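Long-range contact in protein A52 (Vaccinia virus, PDB 2VVW), which is a Bcl-2-like immunomodulator that binds host TRAF6 and IRAK2, activating p38 and inhibiting NF-kappa-B signalling to suppress the innate immune response: residues Leu25-Leu37 and Ile103-Asn115. Residues are numbered along the deposited sequence; the frame is centred on the assembly and turned at random. Where two conformers were deposited one is given.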
loop_
_atom_site.group_PDB
_atom_site.type_symbol
_atom_site.label_atom_id
_atom_site.label_comp_id
_atom_site.label_asym_id
_atom_site.label_seq_id
_atom_site.Cartn_x
_atom_site.Cartn_y
_atom_site.Cartn_z
ATOM N N LEU A 25 -9.315 5.827 2.471
ATOM C CA LEU A 25 -8.272 6.694 2.985
ATOM C C LEU A 25 -6.923 5.971 3.123
ATOM O O LEU A 25 -5.885 6.556 2.841
ATOM C CB LEU A 25 -8.692 7.354 4.309
ATOM C CG LEU A 25 -9.883 8.327 4.259
ATOM C CD1 LEU A 25 -10.287 8.738 5.655
ATOM C CD2 LEU A 25 -9.548 9.533 3.433
ATOM N N GLU A 26 -6.937 4.705 3.524
ATOM C CA GLU A 26 -5.701 3.896 3.571
ATOM C C GLU A 26 -5.029 3.897 2.214
ATOM O O GLU A 26 -3.844 4.161 2.122
ATOM C CB GLU A 26 -5.948 2.442 3.978
ATOM C CG GLU A 26 -6.249 2.190 5.439
ATOM C CD GLU A 26 -6.434 0.692 5.767
ATOM O OE1 GLU A 26 -5.737 0.190 6.682
ATOM O OE2 GLU A 26 -7.259 0.017 5.102
ATOM N N GLU A 27 -5.796 3.599 1.169
ATOM C CA GLU A 27 -5.252 3.521 -0.182
ATOM C C GLU A 27 -4.840 4.884 -0.696
ATOM O O GLU A 27 -3.844 5.001 -1.410
ATOM C CB GLU A 27 -6.248 2.845 -1.137
ATOM C CG GLU A 27 -6.417 1.364 -0.845
ATOM C CD GLU A 27 -6.920 0.526 -2.006
ATOM O OE1 GLU A 27 -7.117 1.048 -3.137
ATOM O OE2 GLU A 27 -7.123 -0.688 -1.760
ATOM N N TYR A 28 -5.608 5.918 -0.349
ATOM C CA TYR A 28 -5.259 7.298 -0.719
ATOM C C TYR A 28 -3.889 7.714 -0.164
ATOM O O TYR A 28 -3.009 8.187 -0.883
ATOM C CB TYR A 28 -6.335 8.250 -0.197
ATOM C CG TYR A 28 -6.048 9.699 -0.475
ATOM C CD1 TYR A 28 -6.129 10.204 -1.782
ATOM C CD2 TYR A 28 -5.671 10.564 0.547
ATOM C CE1 TYR A 28 -5.865 11.518 -2.059
ATOM C CE2 TYR A 28 -5.406 11.899 0.280
ATOM C CZ TYR A 28 -5.500 12.370 -1.029
ATOM O OH TYR A 28 -5.242 13.692 -1.309
ATOM N N PHE A 29 -3.698 7.514 1.125
ATOM C CA PHE A 29 -2.408 7.820 1.730
ATOM C C PHE A 29 -1.273 6.929 1.247
ATOM O O PHE A 29 -0.158 7.414 1.047
ATOM C CB PHE A 29 -2.515 7.855 3.253
ATOM C CG PHE A 29 -3.340 9.005 3.753
ATOM C CD1 PHE A 29 -2.987 10.309 3.461
ATOM C CD2 PHE A 29 -4.473 8.792 4.501
ATOM C CE1 PHE A 29 -3.751 11.368 3.920
ATOM C CE2 PHE A 29 -5.236 9.852 4.950
ATOM C CZ PHE A 29 -4.881 11.128 4.660
ATOM N N MET A 30 -1.568 5.661 0.977
ATOM C CA MET A 30 -0.569 4.748 0.427
ATOM C C MET A 30 -0.131 5.240 -0.938
ATOM O O MET A 30 1.048 5.411 -1.179
ATOM C CB MET A 30 -1.156 3.345 0.305
ATOM C CG MET A 30 -0.301 2.326 -0.394
ATOM S SD MET A 30 -1.230 0.806 -0.654
ATOM C CE MET A 30 -2.314 1.265 -2.037
ATOM N N TYR A 31 -1.092 5.496 -1.816
ATOM C CA TYR A 31 -0.748 5.853 -3.195
ATOM C C TYR A 31 -0.115 7.250 -3.309
ATOM O O TYR A 31 0.854 7.449 -4.070
ATOM C CB TYR A 31 -1.971 5.739 -4.104
ATOM C CG TYR A 31 -2.320 4.329 -4.539
ATOM C CD1 TYR A 31 -1.425 3.572 -5.297
ATOM C CD2 TYR A 31 -3.564 3.754 -4.222
ATOM C CE1 TYR A 31 -1.724 2.275 -5.710
ATOM C CE2 TYR A 31 -3.885 2.439 -4.658
ATOM C CZ TYR A 31 -2.958 1.712 -5.380
ATOM O OH TYR A 31 -3.254 0.448 -5.830
ATOM N N ARG A 32 -0.670 8.223 -2.587
ATOM C CA ARG A 32 -0.112 9.564 -2.587
ATOM C C ARG A 32 1.255 9.575 -1.891
ATOM O O ARG A 32 2.221 10.171 -2.387
ATOM C CB ARG A 32 -1.064 10.553 -1.926
ATOM C CG ARG A 32 -0.549 11.986 -1.955
ATOM C CD ARG A 32 -1.655 12.997 -1.690
ATOM N NE ARG A 32 -1.102 14.344 -1.543
ATOM C CZ ARG A 32 -1.808 15.466 -1.627
ATOM N NH1 ARG A 32 -3.101 15.430 -1.876
ATOM N NH2 ARG A 32 -1.200 16.636 -1.484
ATOM N N GLY A 33 1.351 8.892 -0.766
ATOM C CA GLY A 33 2.618 8.786 -0.040
ATOM C C GLY A 33 3.756 8.054 -0.747
ATOM O O GLY A 33 4.930 8.339 -0.471
ATOM N N LEU A 34 3.429 7.112 -1.645
ATOM C CA LEU A 34 4.445 6.314 -2.327
ATOM C C LEU A 34 4.660 6.737 -3.773
ATOM O O LEU A 34 5.805 6.773 -4.218
ATOM C CB LEU A 34 4.142 4.802 -2.239
ATOM C CG LEU A 34 4.075 4.189 -0.827
ATOM C CD1 LEU A 34 3.847 2.629 -0.893
ATOM C CD2 LEU A 34 5.273 4.524 0.063
ATOM N N LEU A 35 3.586 7.075 -4.493
ATOM C CA LEU A 35 3.694 7.468 -5.910
ATOM C C LEU A 35 3.652 8.973 -6.147
ATOM O O LEU A 35 4.165 9.448 -7.143
ATOM C CB LEU A 35 2.574 6.841 -6.741
ATOM C CG LEU A 35 2.428 5.327 -6.706
ATOM C CD1 LEU A 35 1.283 4.928 -7.573
ATOM C CD2 LEU A 35 3.722 4.664 -7.120
ATOM N N GLY A 36 2.971 9.710 -5.284
ATOM C CA GLY A 36 2.806 11.141 -5.479
ATOM C C GLY A 36 1.674 11.513 -6.418
ATOM O O GLY A 36 0.805 10.701 -6.708
ATOM N N LEU A 37 1.697 12.754 -6.899
ATOM C CA LEU A 37 0.548 13.348 -7.601
ATOM C C LEU A 37 0.677 13.438 -9.123
ATOM O O LEU A 37 -0.287 13.812 -9.777
ATOM C CB LEU A 37 0.279 14.746 -7.043
ATOM C CG LEU A 37 -0.082 14.846 -5.558
ATOM C CD1 LEU A 37 -0.156 16.320 -5.142
ATOM C CD2 LEU A 37 -1.402 14.136 -5.282
ATOM N N ILE A 103 -7.712 15.541 7.061
ATOM C CA ILE A 103 -7.341 14.595 6.012
ATOM C C ILE A 103 -6.430 15.309 5.015
ATOM O O ILE A 103 -5.392 14.780 4.619
ATOM C CB ILE A 103 -8.576 14.001 5.304
ATOM C CG1 ILE A 103 -9.260 12.956 6.191
ATOM C CG2 ILE A 103 -8.202 13.345 3.987
ATOM C CD1 ILE A 103 -10.706 12.620 5.732
ATOM N N GLY A 104 -6.789 16.526 4.651
ATOM C CA GLY A 104 -5.940 17.318 3.762
ATOM C C GLY A 104 -4.564 17.613 4.335
ATOM O O GLY A 104 -3.594 17.702 3.594
ATOM N N LEU A 105 -4.495 17.777 5.656
ATOM C CA LEU A 105 -3.245 18.042 6.361
ATOM C C LEU A 105 -2.336 16.820 6.283
ATOM O O LEU A 105 -1.161 16.938 5.970
ATOM C CB LEU A 105 -3.535 18.390 7.824
ATOM C CG LEU A 105 -2.344 18.603 8.767
ATOM C CD1 LEU A 105 -1.699 19.955 8.514
ATOM C CD2 LEU A 105 -2.794 18.457 10.223
ATOM N N CYS A 106 -2.890 15.650 6.580
ATOM C CA CYS A 106 -2.170 14.378 6.441
ATOM C C CYS A 106 -1.571 14.248 5.050
ATOM O O CYS A 106 -0.410 13.864 4.893
ATOM C CB CYS A 106 -3.126 13.213 6.703
ATOM S SG CYS A 106 -3.541 13.093 8.428
ATOM N N ALA A 107 -2.384 14.568 4.052
ATOM C CA ALA A 107 -1.991 14.503 2.641
ATOM C C ALA A 107 -0.814 15.402 2.317
ATOM O O ALA A 107 0.120 15.009 1.579
ATOM C CB ALA A 107 -3.156 14.880 1.771
ATOM N N CYS A 108 -0.884 16.635 2.795
ATOM C CA CYS A 108 0.196 17.592 2.560
ATOM C C CYS A 108 1.469 17.165 3.306
ATOM O O CYS A 108 2.560 17.368 2.823
ATOM C CB CYS A 108 -0.236 19.006 2.962
ATOM S SG CYS A 108 -1.525 19.706 1.870
ATOM N N VAL A 109 1.315 16.568 4.480
ATOM C CA VAL A 109 2.455 16.059 5.250
ATOM C C VAL A 109 3.086 14.840 4.562
ATOM O O VAL A 109 4.311 14.752 4.443
ATOM C CB VAL A 109 2.041 15.722 6.717
ATOM C CG1 VAL A 109 3.138 14.957 7.452
ATOM C CG2 VAL A 109 1.668 17.017 7.466
ATOM N N VAL A 110 2.259 13.912 4.082
ATOM C CA VAL A 110 2.788 12.737 3.405
ATOM C C VAL A 110 3.617 13.139 2.170
ATOM O O VAL A 110 4.585 12.471 1.846
ATOM C CB VAL A 110 1.669 11.684 3.069
ATOM C CG1 VAL A 110 1.027 11.933 1.693
ATOM C CG2 VAL A 110 2.225 10.279 3.147
ATOM N N ASP A 111 3.286 14.257 1.521
ATOM C CA ASP A 111 4.100 14.724 0.397
ATOM C C ASP A 111 5.517 15.033 0.821
ATOM O O ASP A 111 6.453 14.772 0.076
ATOM C CB ASP A 111 3.565 16.009 -0.238
ATOM C CG ASP A 111 2.207 15.858 -0.864
ATOM O OD1 ASP A 111 1.790 14.739 -1.205
ATOM O OD2 ASP A 111 1.557 16.908 -1.029
ATOM N N VAL A 112 5.659 15.676 1.979
ATOM C CA VAL A 112 6.972 16.075 2.472
ATOM C C VAL A 112 7.807 14.823 2.697
ATOM O O VAL A 112 8.967 14.762 2.316
ATOM C CB VAL A 112 6.873 16.929 3.785
ATOM C CG1 VAL A 112 8.249 17.186 4.403
ATOM C CG2 VAL A 112 6.168 18.258 3.511
ATOM N N TRP A 113 7.216 13.827 3.341
ATOM C CA TRP A 113 7.916 12.577 3.600
ATOM C C TRP A 113 8.278 11.792 2.344
ATOM O O TRP A 113 9.398 11.254 2.246
ATOM C CB TRP A 113 7.103 11.730 4.561
ATOM C CG TRP A 113 7.005 12.294 5.938
ATOM C CD1 TRP A 113 7.912 13.100 6.584
ATOM C CD2 TRP A 113 5.943 12.063 6.875
ATOM N NE1 TRP A 113 7.476 13.364 7.868
ATOM C CE2 TRP A 113 6.267 12.757 8.063
ATOM C CE3 TRP A 113 4.735 11.354 6.817
ATOM C CZ2 TRP A 113 5.431 12.753 9.186
ATOM C CZ3 TRP A 113 3.924 11.333 7.945
ATOM C CH2 TRP A 113 4.279 12.042 9.107
ATOM N N ARG A 114 7.374 11.758 1.366
ATOM C CA ARG A 114 7.676 11.098 0.103
ATOM C C ARG A 114 8.890 11.742 -0.520
ATOM O O ARG A 114 9.831 11.053 -0.959
ATOM C CB ARG A 114 6.483 11.195 -0.844
ATOM C CG ARG A 114 6.613 10.345 -2.108
ATOM C CD ARG A 114 5.470 10.644 -3.082
ATOM N NE ARG A 114 5.492 12.046 -3.492
ATOM C CZ ARG A 114 4.607 12.986 -3.147
ATOM N NH1 ARG A 114 3.531 12.717 -2.393
ATOM N NH2 ARG A 114 4.797 14.220 -3.601
ATOM N N ASN A 115 8.876 13.064 -0.570
ATOM C CA ASN A 115 9.961 13.825 -1.202
ATOM C C ASN A 115 11.312 13.610 -0.528
ATOM O O ASN A 115 12.346 13.667 -1.178
ATOM C CB ASN A 115 9.611 15.318 -1.250
ATOM C CG ASN A 115 8.428 15.608 -2.164
ATOM O OD1 ASN A 115 8.065 14.793 -3.022
ATOM N ND2 ASN A 115 7.799 16.761 -1.962
#
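Arg32 grips Asp111 side-on with two nitrogens. Arg32 NE donates to Asp111 OD1 at 2.9 Å and Arg32 NH2 to Asp111 OD2 at 2.8 Å. Both bonds are almost straight, and the guanidinium and carboxylate planes lie only 15° apart. Arg32 CG is anti to the backbone N (chi1 -178°) and the chain runs on extended, which carries the guanidinium across to the second helix. There the group lies flat between Ala107 CB, centred over one face, and Leu37 CD2 over the other. The remaining nitrogen, Arg32 NH1, donates to Tyr28 OH at 2.8 Å, in a bent bond tilted from the guanidinium plane. Arg32 NH2 has a second anionic partner in Asp52, so each nitrogen of this buried guanidinium is engaged.

Asp111 OD1 also accepts from Arg114 NH1, on its anti side, in a salt bridge of 2.9 Å. Arg114 NH1 also reaches over to the backbone and donates to Arg32 O at 2.9 Å, from above the carbonyl plane. Arg32 O lies in the last turn of helix 21-35, where it also takes a weak bond from Gly36 N. The bend at chi3 lays the Arg114 guanidinium with one face against Gly36 CA. Asp111 probably offsets much of the charge of the two arginines.

The two helices belong to the Bcl-2-like fold of this poxvirus family. They run in roughly the same direction, crossing at -36° with axes 8.2 Å apart. Gly33 lets them come close, with its CA 3.5 Å from Val110 CG2.

Towards the other end the contact turns apolar. Phe29 CE1 and CZ meet Cys106 CB obliquely, while Ile103 O and Ala107 N lie at the ring edge, near its plane. Both Leu25 methyls pack on Ile103, chiefly on its CD1, the side chains crossing at about a right angle.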